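PDB 7D2W: PRESAN domain-containing protein from Plasmodium falciparum, which is of unknown function but, as a four-helix-bundle member of the PHIST family of malaria-parasite proteins, probably acts by binding other proteins. Local coordinates for residues L86-A94 / W117-N125. Sequence-based numbering, arbitrary orientation. Where two conformers were deposited one is given.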
loop_
_atom_site.group_PDB
_atom_site.type_symbol
_atom_site.label_atom_id
_atom_site.label_comp_id
_atom_site.label_asym_id
_atom_site.label_seq_id
_atom_site.Cartn_x
_atom_site.Cartn_y
_atom_site.Cartn_z
ATOM N N LEU A 86 6.645 7.664 -7.527
ATOM C CA LEU A 86 7.291 6.356 -7.442
ATOM C C LEU A 86 8.554 6.310 -8.300
ATOM O O LEU A 86 9.607 5.841 -7.851
ATOM C CB LEU A 86 6.298 5.274 -7.875
ATOM C CG LEU A 86 6.899 3.902 -8.185
ATOM C CD1 LEU A 86 7.235 3.199 -6.888
ATOM C CD2 LEU A 86 5.920 3.062 -9.012
ATOM N N LEU A 87 8.465 6.786 -9.544
ATOM C CA LEU A 87 9.619 6.747 -10.437
ATOM C C LEU A 87 10.726 7.667 -9.942
ATOM O O LEU A 87 11.913 7.354 -10.091
ATOM C CB LEU A 87 9.205 7.134 -11.854
ATOM C CG LEU A 87 8.306 6.113 -12.547
ATOM C CD1 LEU A 87 7.918 6.646 -13.911
ATOM C CD2 LEU A 87 9.015 4.765 -12.658
ATOM N N LYS A 88 10.354 8.806 -9.361
ATOM C CA LYS A 88 11.340 9.698 -8.754
ATOM C C LYS A 88 12.050 9.000 -7.600
ATOM O O LYS A 88 13.287 9.050 -7.486
ATOM C CB LYS A 88 10.648 10.983 -8.279
ATOM C CG LYS A 88 11.572 12.102 -7.739
ATOM C CD LYS A 88 10.738 13.337 -7.353
ATOM C CE LYS A 88 11.573 14.436 -6.702
ATOM N NZ LYS A 88 12.432 15.173 -7.675
ATOM N N ASN A 89 11.285 8.323 -6.745
ATOM C CA ASN A 89 11.887 7.651 -5.598
ATOM C C ASN A 89 12.724 6.454 -6.032
ATOM O O ASN A 89 13.784 6.193 -5.453
ATOM C CB ASN A 89 10.799 7.242 -4.608
ATOM C CG ASN A 89 9.979 8.426 -4.140
ATOM O OD1 ASN A 89 10.461 9.554 -4.141
ATOM N ND2 ASN A 89 8.727 8.179 -3.760
ATOM N N LEU A 90 12.276 5.720 -7.055
ATOM C CA LEU A 90 13.051 4.580 -7.533
ATOM C C LEU A 90 14.335 5.028 -8.219
ATOM O O LEU A 90 15.389 4.396 -8.058
ATOM C CB LEU A 90 12.196 3.730 -8.472
ATOM C CG LEU A 90 11.185 2.816 -7.757
ATOM C CD1 LEU A 90 10.511 1.856 -8.762
ATOM C CD2 LEU A 90 11.831 2.034 -6.615
ATOM N N ARG A 91 14.271 6.124 -8.980
ATOM C CA ARG A 91 15.475 6.655 -9.605
ATOM C C ARG A 91 16.531 6.992 -8.564
ATOM O O ARG A 91 17.728 6.809 -8.807
ATOM C CB ARG A 91 15.126 7.894 -10.434
ATOM C CG ARG A 91 16.285 8.430 -11.234
ATOM C CD ARG A 91 16.636 7.499 -12.389
ATOM N NE ARG A 91 17.778 6.650 -12.059
ATOM C CZ ARG A 91 18.661 6.208 -12.945
ATOM N NH1 ARG A 91 18.536 6.535 -14.224
ATOM N NH2 ARG A 91 19.669 5.441 -12.552
ATOM N N GLY A 92 16.104 7.447 -7.385
ATOM C CA GLY A 92 17.051 7.787 -6.339
ATOM C C GLY A 92 17.859 6.600 -5.855
ATOM O O GLY A 92 19.039 6.739 -5.526
ATOM N N ILE A 93 17.240 5.418 -5.795
ATOM C CA ILE A 93 17.911 4.242 -5.246
ATOM C C ILE A 93 18.407 3.294 -6.325
ATOM O O ILE A 93 19.092 2.318 -6.007
ATOM C CB ILE A 93 17.002 3.496 -4.253
ATOM C CG1 ILE A 93 15.824 2.860 -4.986
ATOM C CG2 ILE A 93 16.514 4.449 -3.170
ATOM C CD1 ILE A 93 14.813 2.210 -4.062
ATOM N N ALA A 94 18.089 3.554 -7.588
ATOM C CA ALA A 94 18.656 2.780 -8.677
ATOM C C ALA A 94 20.172 2.981 -8.730
ATOM O O ALA A 94 20.676 4.068 -8.434
ATOM C CB ALA A 94 18.031 3.194 -10.008
ATOM N N TRP A 117 17.681 0.544 -15.396
ATOM C CA TRP A 117 16.646 1.541 -15.157
ATOM C C TRP A 117 15.583 1.482 -16.246
ATOM O O TRP A 117 14.387 1.601 -15.961
ATOM C CB TRP A 117 17.235 2.956 -15.075
ATOM C CG TRP A 117 16.103 3.928 -15.012
ATOM C CD1 TRP A 117 15.650 4.744 -16.016
ATOM C CD2 TRP A 117 15.204 4.099 -13.923
ATOM N NE1 TRP A 117 14.551 5.442 -15.591
ATOM C CE2 TRP A 117 14.255 5.064 -14.308
ATOM C CE3 TRP A 117 15.119 3.540 -12.643
ATOM C CZ2 TRP A 117 13.239 5.485 -13.462
ATOM C CZ3 TRP A 117 14.112 3.962 -11.805
ATOM C CH2 TRP A 117 13.183 4.924 -12.215
ATOM N N GLN A 118 16.008 1.294 -17.501
ATOM C CA GLN A 118 15.062 1.190 -18.608
ATOM C C GLN A 118 14.101 0.019 -18.409
ATOM O O GLN A 118 12.921 0.114 -18.755
ATOM C CB GLN A 118 15.815 1.052 -19.930
ATOM C CG GLN A 118 16.178 2.375 -20.583
ATOM N N GLY A 119 14.583 -1.087 -17.840
ATOM C CA GLY A 119 13.696 -2.214 -17.582
ATOM C C GLY A 119 12.679 -1.919 -16.490
ATOM O O GLY A 119 11.486 -2.224 -16.630
ATOM N N CYS A 120 13.148 -1.341 -15.375
ATOM C CA CYS A 120 12.253 -0.937 -14.293
ATOM C C CYS A 120 11.188 0.022 -14.805
ATOM O O CYS A 120 9.995 -0.125 -14.505
ATOM C CB CYS A 120 13.073 -0.279 -13.169
ATOM S SG CYS A 120 12.142 0.717 -11.999
ATOM N N SER A 121 11.608 0.996 -15.609
ATOM C CA SER A 121 10.687 2.002 -16.120
ATOM C C SER A 121 9.649 1.386 -17.047
ATOM O O SER A 121 8.468 1.732 -16.973
ATOM C CB SER A 121 11.479 3.106 -16.836
ATOM O OG SER A 121 10.600 4.085 -17.353
ATOM N N TYR A 122 10.068 0.479 -17.940
ATOM C CA TYR A 122 9.099 -0.192 -18.810
ATOM C C TYR A 122 8.076 -0.960 -17.985
ATOM O O TYR A 122 6.863 -0.832 -18.193
ATOM C CB TYR A 122 9.811 -1.139 -19.792
ATOM C CG TYR A 122 8.867 -2.117 -20.490
ATOM C CD1 TYR A 122 8.494 -3.310 -19.883
ATOM C CD2 TYR A 122 8.347 -1.847 -21.757
ATOM C CE1 TYR A 122 7.617 -4.192 -20.494
ATOM C CE2 TYR A 122 7.479 -2.744 -22.388
ATOM C CZ TYR A 122 7.124 -3.918 -21.744
ATOM O OH TYR A 122 6.272 -4.830 -22.329
ATOM N N ASP A 123 8.554 -1.788 -17.054
ATOM C CA ASP A 123 7.650 -2.573 -16.221
ATOM C C ASP A 123 6.672 -1.689 -15.455
ATOM O O ASP A 123 5.458 -1.951 -15.437
ATOM C CB ASP A 123 8.474 -3.431 -15.259
ATOM C CG ASP A 123 7.620 -4.333 -14.395
ATOM O OD1 ASP A 123 6.770 -5.072 -14.941
ATOM O OD2 ASP A 123 7.808 -4.302 -13.162
ATOM N N CYS A 124 7.183 -0.655 -14.785
ATOM C CA CYS A 124 6.303 0.202 -13.997
ATOM C C CYS A 124 5.262 0.870 -14.888
ATOM O O CYS A 124 4.068 0.871 -14.580
ATOM C CB CYS A 124 7.125 1.252 -13.245
ATOM S SG CYS A 124 8.184 0.608 -11.884
ATOM N N ASN A 125 5.698 1.431 -16.009
ATOM C CA ASN A 125 4.761 2.127 -16.880
ATOM C C ASN A 125 3.741 1.171 -17.492
ATOM O O ASN A 125 2.568 1.524 -17.651
ATOM C CB ASN A 125 5.540 2.895 -17.946
ATOM C CG ASN A 125 6.164 4.169 -17.377
ATOM O OD1 ASN A 125 5.459 5.018 -16.838
ATOM N ND2 ASN A 125 7.484 4.279 -17.448
#
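L86 begins the contact, its CD2 methyl facing the sulfur of C124, where segments 86-93 and 117-125 of helices 65-93 and 117-144 run nearly antiparallel (160°) in the four-helix bundle. L87 reaches across with both methyls: CD2 lies 4.0 Å from CB of C124 and meets the CH2 corner of the W117 indole, while CD1 borders OD1 of N125. One turn on, L90 brings its CB in plane to the indole edge, 3.9 Å from CZ3 of W117, and sets CD1 against the neighbouring sulfurs of C120 (SG at 3.8 Å) and C124. Y171 of helix 149-181 packs against L86 and L90. The R91 side chain starts with CG anti to the backbone N (chi1 -174°), then bends at chi2 and chi3 to fold over the indole. CD sits over the six-membered ring of W117, 3.9 Å from the centroid, and the guanidinium lies nearly flat over the five-membered ring, CZ 4.3 Å from that centroid. S121 CB backs the opposite face. A94 sets its methyl 3.9 Å from CE3 of W117. No hydrogen bond joins the segments: apolar and sulfur contacts hold the inside, while the exposed cation-pi stack uses the guanidinium face, its N-H groups pointing along its plane.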